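Local coordinates for protein fatty acyl CoA synthetase FADD13 (FATTY-ACYL-CoA SYNTHETASE) (Mycobacterium tuberculosis, PDB 3R44) that is a member of the AMP-binding enzyme family of the ANL clan, pairing a large N-terminal part with a smaller C-terminal domain, at residues A[362-367]-A[392-397]; A[70-75]-A[114-119]. One frame throughout, in Å; residues are numbered along the deposited sequence. Where two conformers were deposited one is given.

Contact 1 of 2, residues A[362-367]-A[392-397]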
loop_
_atom_site.group_PDB
_atom_site.type_symbol
_atom_site.label_atom_id
_atom_site.label_comp_id
_atom_site.label_asym_id
_atom_site.label_seq_id
_atom_site.Cartn_x
_atom_site.Cartn_y
_atom_site.Cartn_z
ATOM N N GLU A 362 16.439 -14.418 11.285
ATOM C CA GLU A 362 15.017 -14.760 11.074
ATOM C C GLU A 362 14.230 -14.182 12.233
ATOM O O GLU A 362 14.750 -14.126 13.354
ATOM C CB GLU A 362 14.801 -16.284 11.071
ATOM N N GLY A 363 13.008 -13.735 11.961
ATOM C CA GLY A 363 12.104 -13.296 13.028
ATOM C C GLY A 363 11.023 -12.367 12.535
ATOM O O GLY A 363 10.744 -12.283 11.332
ATOM N N GLU A 364 10.396 -11.665 13.458
ATOM C CA GLU A 364 9.333 -10.739 13.077
ATOM C C GLU A 364 9.974 -9.467 12.500
ATOM O O GLU A 364 10.860 -8.916 13.135
ATOM C CB GLU A 364 8.453 -10.409 14.291
ATOM C CG GLU A 364 7.325 -9.469 13.918
ATOM C CD GLU A 364 6.555 -8.952 15.150
ATOM O OE1 GLU A 364 7.038 -9.167 16.311
ATOM O OE2 GLU A 364 5.480 -8.322 14.957
ATOM N N VAL A 365 9.524 -9.002 11.329
ATOM C CA VAL A 365 10.075 -7.808 10.739
ATOM C C VAL A 365 9.734 -6.609 11.625
ATOM O O VAL A 365 8.548 -6.415 12.048
ATOM C CB VAL A 365 9.623 -7.603 9.319
ATOM C CG1 VAL A 365 10.257 -6.281 8.755
ATOM C CG2 VAL A 365 10.039 -8.861 8.407
ATOM N N VAL A 366 10.771 -5.844 11.989
ATOM C CA VAL A 366 10.525 -4.632 12.790
ATOM C C VAL A 366 11.157 -3.422 12.089
ATOM O O VAL A 366 12.171 -3.564 11.381
ATOM C CB VAL A 366 10.980 -4.745 14.236
ATOM C CG1 VAL A 366 10.112 -5.714 15.023
ATOM C CG2 VAL A 366 12.441 -5.103 14.355
ATOM N N ILE A 367 10.554 -2.247 12.264
ATOM C CA ILE A 367 11.017 -1.037 11.572
ATOM C C ILE A 367 11.224 0.070 12.590
ATOM O O ILE A 367 10.345 0.266 13.476
ATOM C CB ILE A 367 9.961 -0.597 10.518
ATOM C CG1 ILE A 367 9.686 -1.735 9.495
ATOM C CG2 ILE A 367 10.378 0.728 9.829
ATOM C CD1 ILE A 367 8.539 -1.462 8.428
ATOM N N PHE A 392 8.682 -0.641 15.511
ATOM C CA PHE A 392 7.332 -1.029 15.151
ATOM C C PHE A 392 7.300 -2.517 14.770
ATOM O O PHE A 392 8.045 -2.931 13.900
ATOM C CB PHE A 392 6.797 -0.206 13.976
ATOM C CG PHE A 392 5.486 -0.688 13.496
ATOM C CD1 PHE A 392 4.332 -0.464 14.237
ATOM C CD2 PHE A 392 5.377 -1.382 12.317
ATOM C CE1 PHE A 392 3.128 -0.976 13.829
ATOM C CE2 PHE A 392 4.185 -1.864 11.901
ATOM C CZ PHE A 392 3.042 -1.656 12.638
ATOM N N ARG A 393 6.453 -3.296 15.418
ATOM C CA ARG A 393 6.316 -4.711 15.101
ATOM C C ARG A 393 5.280 -4.959 14.014
ATOM O O ARG A 393 4.064 -4.722 14.197
ATOM C CB ARG A 393 5.941 -5.465 16.352
ATOM C CG ARG A 393 7.011 -5.323 17.434
ATOM C CD ARG A 393 6.702 -5.993 18.767
ATOM N NE ARG A 393 6.319 -7.392 18.634
ATOM C CZ ARG A 393 5.961 -8.200 19.623
ATOM N NH1 ARG A 393 5.975 -7.811 20.881
ATOM N NH2 ARG A 393 5.607 -9.435 19.339
ATOM N N THR A 394 5.731 -5.435 12.877
ATOM C CA THR A 394 4.856 -5.543 11.722
ATOM C C THR A 394 3.876 -6.717 11.807
ATOM O O THR A 394 2.851 -6.679 11.127
ATOM C CB THR A 394 5.662 -5.697 10.390
ATOM O OG1 THR A 394 6.385 -6.945 10.437
ATOM C CG2 THR A 394 6.659 -4.539 10.181
ATOM N N GLY A 395 4.203 -7.771 12.557
ATOM C CA GLY A 395 3.432 -8.989 12.557
ATOM C C GLY A 395 3.784 -9.888 11.378
ATOM O O GLY A 395 3.236 -10.986 11.234
ATOM N N ASP A 396 4.694 -9.410 10.520
ATOM C CA ASP A 396 5.125 -10.187 9.359
ATOM C C ASP A 396 6.428 -10.879 9.734
ATOM O O ASP A 396 7.231 -10.342 10.510
ATOM C CB ASP A 396 5.360 -9.266 8.159
ATOM C CG ASP A 396 4.092 -8.588 7.635
ATOM O OD1 ASP A 396 2.934 -8.993 7.917
ATOM O OD2 ASP A 396 4.279 -7.583 6.931
ATOM N N ILE A 397 6.661 -12.087 9.231
ATOM C CA ILE A 397 7.858 -12.822 9.547
ATOM C C ILE A 397 8.788 -12.781 8.334
ATOM O O ILE A 397 8.328 -12.904 7.172
ATOM C CB ILE A 397 7.543 -14.296 9.875
ATOM C CG1 ILE A 397 6.550 -14.400 11.034
ATOM C CG2 ILE A 397 8.851 -15.102 10.149
ATOM C CD1 ILE A 397 6.931 -13.611 12.283
#
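Thr394 holds the carbonyl oxygen of Val365 with two bonds, and here the contact is tightest. Thr394 OG1 donates to Val365 O at 2.7 Å, tilted from the carbonyl plane. The backbone adds a second bond to the same oxygen, Thr394 N to Val365 O at 3.1 Å. A chi1 of 64° sets OG1 between its own backbone N and carbonyl carbon, where it also accepts from Asp396 N to make an ST turn. Threonine fits because its hydroxyl both donates and accepts, and because its methyl CG2 packs 4.0 Å from Ile367 CD1 on the buried side.

These strands, 364-367 and 392-394, are antiparallel neighbours within a five-stranded sheet. Ile367 and Phe392 form a hydrogen-bonded pair, Val366 and Arg393 a non-hydrogen-bonded one. The register then slips by two residues in a beta bulge, so that Glu364 faces Ile397 and Val365 N binds Asp396 O at 2.8 Å. The chain turns its corner at Gly395, whose positive phi glycine adopts readily.

The face carrying Glu364 and Arg393 is only partly buried, and polar bonds do the work there. Glu364 stretches out with CG anti to the backbone N (chi1 -179°), and its carboxylate spans two partners. Glu364 OE2 uses its anti lone pair to take Gly395 N at 2.8 Å. Glu364 OE1 forms a salt bridge with Arg393 NE at 3.0 Å. The carboxylate and guanidinium planes stand 77° apart, and the second link, from NH2, is weak. Arg351 lies close to Arg393 NH2, a like charge that Glu364 probably helps to offset.

Contact 2 of 2, residues A[70-75]-A[114-119]; sequences RVALLM and SGSKVV
A Schellman motif ends helix 104-114 just where the chain enters a parallel pairing with strand 70-74, and Arg70 clasps that helix end from the strand. Arg70 NE donates to Ser114 O at 2.8 Å, with the oxygen in the guanidinium plane and an N-H...O angle of 166°; NH2 adds a weak second bond to the same oxygen. Bends at chi2 (73°) and chi3 (65°) bring the NE edge of the guanidinium up to Ser114 O, and arginine suits the place because its NH1 can bond Gly68 O at the same time. Gly115, the C-prime residue, takes a positive phi easily, and having no side chain it lets Arg70 NH2 come close. A water bridges Arg70 N and Gly115 O, and its oxygen lies 3.4 Å above the guanidinium plane of Arg70, over its centre.

Farther on, the backbones take over. Lys117 N binds Arg70 O at 2.9 Å, and Ala72 N binds Val118 O at 2.9 Å, giving the parallel register Val71 to Val118 and Ala72 to Val119. Val71 CG1 and Val118 CG1 lie side by side, 4.1 Å apart. On the opposite face the small Ala72 leaves room for Ser116, its CB meeting Ser116 OG at 3.6 Å, while that hydroxyl donates to Ser114 OG.

Strand 70-74 is an inner member of a four-stranded parallel sheet, bonded to strand 94-97 along its other edge. Leu111 of helix 104-114 covers Ala72 and Val119, whereas Leu73 turns to Phe81 and Leu84 of helix 79-91.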
loop_
_atom_site.group_PDB
_atom_site.type_symbol
_atom_site.label_atom_id
_atom_site.label_comp_id
_atom_site.label_asym_id
_atom_site.label_seq_id
_atom_site.Cartn_x
_atom_site.Cartn_y
_atom_site.Cartn_z
ATOM N N ARG A 70 -11.243 16.093 10.404
ATOM C CA ARG A 70 -11.054 15.071 9.371
ATOM C C ARG A 70 -11.967 15.300 8.201
ATOM O O ARG A 70 -13.166 15.573 8.379
ATOM C CB ARG A 70 -11.260 13.644 9.918
ATOM C CG ARG A 70 -10.048 13.010 10.636
ATOM C CD ARG A 70 -9.784 13.608 12.006
ATOM N NE ARG A 70 -10.882 13.327 12.950
ATOM C CZ ARG A 70 -11.196 14.024 14.041
ATOM N NH1 ARG A 70 -10.624 15.190 14.348
ATOM N NH2 ARG A 70 -12.180 13.578 14.804
ATOM N N VAL A 71 -11.378 15.219 7.005
ATOM C CA VAL A 71 -12.092 15.350 5.710
ATOM C C VAL A 71 -11.897 14.004 5.011
ATOM O O VAL A 71 -10.747 13.636 4.638
ATOM C CB VAL A 71 -11.439 16.430 4.791
ATOM C CG1 VAL A 71 -12.299 16.566 3.501
ATOM C CG2 VAL A 71 -11.305 17.767 5.587
ATOM N N ALA A 72 -12.974 13.254 4.859
ATOM C CA ALA A 72 -12.887 11.973 4.150
ATOM C C ALA A 72 -12.931 12.221 2.645
ATOM O O ALA A 72 -13.685 13.065 2.152
ATOM C CB ALA A 72 -14.037 11.013 4.580
ATOM N N LEU A 73 -12.165 11.415 1.921
ATOM C CA LEU A 73 -12.040 11.513 0.461
ATOM C C LEU A 73 -12.395 10.178 -0.131
ATOM O O LEU A 73 -11.678 9.193 0.081
ATOM C CB LEU A 73 -10.631 11.949 0.044
ATOM C CG LEU A 73 -10.129 13.290 0.595
ATOM C CD1 LEU A 73 -8.631 13.462 0.217
ATOM C CD2 LEU A 73 -10.985 14.430 0.111
ATOM N N LEU A 74 -13.522 10.132 -0.831
ATOM C CA LEU A 74 -14.003 8.889 -1.471
ATOM C C LEU A 74 -14.254 9.138 -2.958
ATOM O O LEU A 74 -15.380 9.451 -3.378
ATOM C CB LEU A 74 -15.296 8.441 -0.755
ATOM C CG LEU A 74 -15.942 7.097 -1.064
ATOM C CD1 LEU A 74 -14.948 5.917 -0.741
ATOM C CD2 LEU A 74 -17.310 6.887 -0.371
ATOM N N MET A 75 -13.185 9.089 -3.741
ATOM C CA MET A 75 -13.259 9.564 -5.094
ATOM C C MET A 75 -12.187 8.944 -5.986
ATOM O O MET A 75 -11.195 8.387 -5.511
ATOM C CB MET A 75 -13.134 11.095 -5.142
ATOM C CG MET A 75 -11.823 11.594 -4.601
ATOM S SD MET A 75 -11.860 13.383 -4.197
ATOM C CE MET A 75 -12.585 13.305 -2.602
ATOM N N SER A 114 -13.286 7.570 12.345
ATOM C CA SER A 114 -12.446 8.715 12.111
ATOM C C SER A 114 -13.053 9.996 12.621
ATOM O O SER A 114 -12.329 10.983 12.776
ATOM C CB SER A 114 -12.127 8.894 10.638
ATOM O OG SER A 114 -13.299 9.105 9.874
ATOM N N GLY A 115 -14.365 9.999 12.810
ATOM C CA GLY A 115 -15.109 11.188 13.216
ATOM C C GLY A 115 -14.996 12.265 12.153
ATOM O O GLY A 115 -14.910 13.497 12.484
ATOM N N SER A 116 -14.978 11.817 10.890
ATOM C CA SER A 116 -14.916 12.729 9.750
ATOM C C SER A 116 -16.054 13.719 9.835
ATOM O O SER A 116 -17.219 13.358 10.103
ATOM C CB SER A 116 -15.021 12.040 8.391
ATOM O OG SER A 116 -13.839 11.275 8.172
ATOM N N LYS A 117 -15.712 14.962 9.546
ATOM C CA LYS A 117 -16.671 16.059 9.556
ATOM C C LYS A 117 -17.270 16.319 8.183
ATOM O O LYS A 117 -18.410 16.692 8.048
ATOM C CB LYS A 117 -15.928 17.294 10.056
ATOM C CG LYS A 117 -16.732 18.533 10.278
ATOM C CD LYS A 117 -15.877 19.545 11.096
ATOM C CE LYS A 117 -16.637 20.855 11.305
ATOM N NZ LYS A 117 -17.974 20.647 11.943
ATOM N N VAL A 118 -16.457 16.154 7.140
ATOM C CA VAL A 118 -16.852 16.451 5.782
ATOM C C VAL A 118 -16.515 15.238 4.974
ATOM O O VAL A 118 -15.462 14.644 5.192
ATOM C CB VAL A 118 -16.074 17.692 5.257
ATOM C CG1 VAL A 118 -16.211 17.866 3.740
ATOM C CG2 VAL A 118 -16.563 18.975 6.016
ATOM N N VAL A 119 -17.400 14.865 4.071
ATOM C CA VAL A 119 -17.158 13.749 3.166
ATOM C C VAL A 119 -17.236 14.260 1.742
ATOM O O VAL A 119 -18.258 14.826 1.344
ATOM C CB VAL A 119 -18.161 12.616 3.397
ATOM C CG1 VAL A 119 -17.953 11.494 2.362
ATOM C CG2 VAL A 119 -17.988 12.114 4.892
HETATM O O HOH W 1 -13.412 15.861 12.242
#

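The two contacts belong to separate sheets of one chain and do not touch: their centres are 31 Å apart and their nearest atoms about 18 Å. Contact 2 comes first along the chain, pairing two parallel strands between which the chain passes through two helices and strand 94-97, whereas contact 1, later on, joins antiparallel strands at a corner leading into strand 396-400. Each has a glycine with positive phi at its turn and an arginine gripping an oxygen of the other segment, a carboxylate in contact 1 and a helix-end carbonyl in contact 2. Neither contributes a residue to the pocket that holds the bound histidine, which includes Gly169, His192, Glu193 and His196.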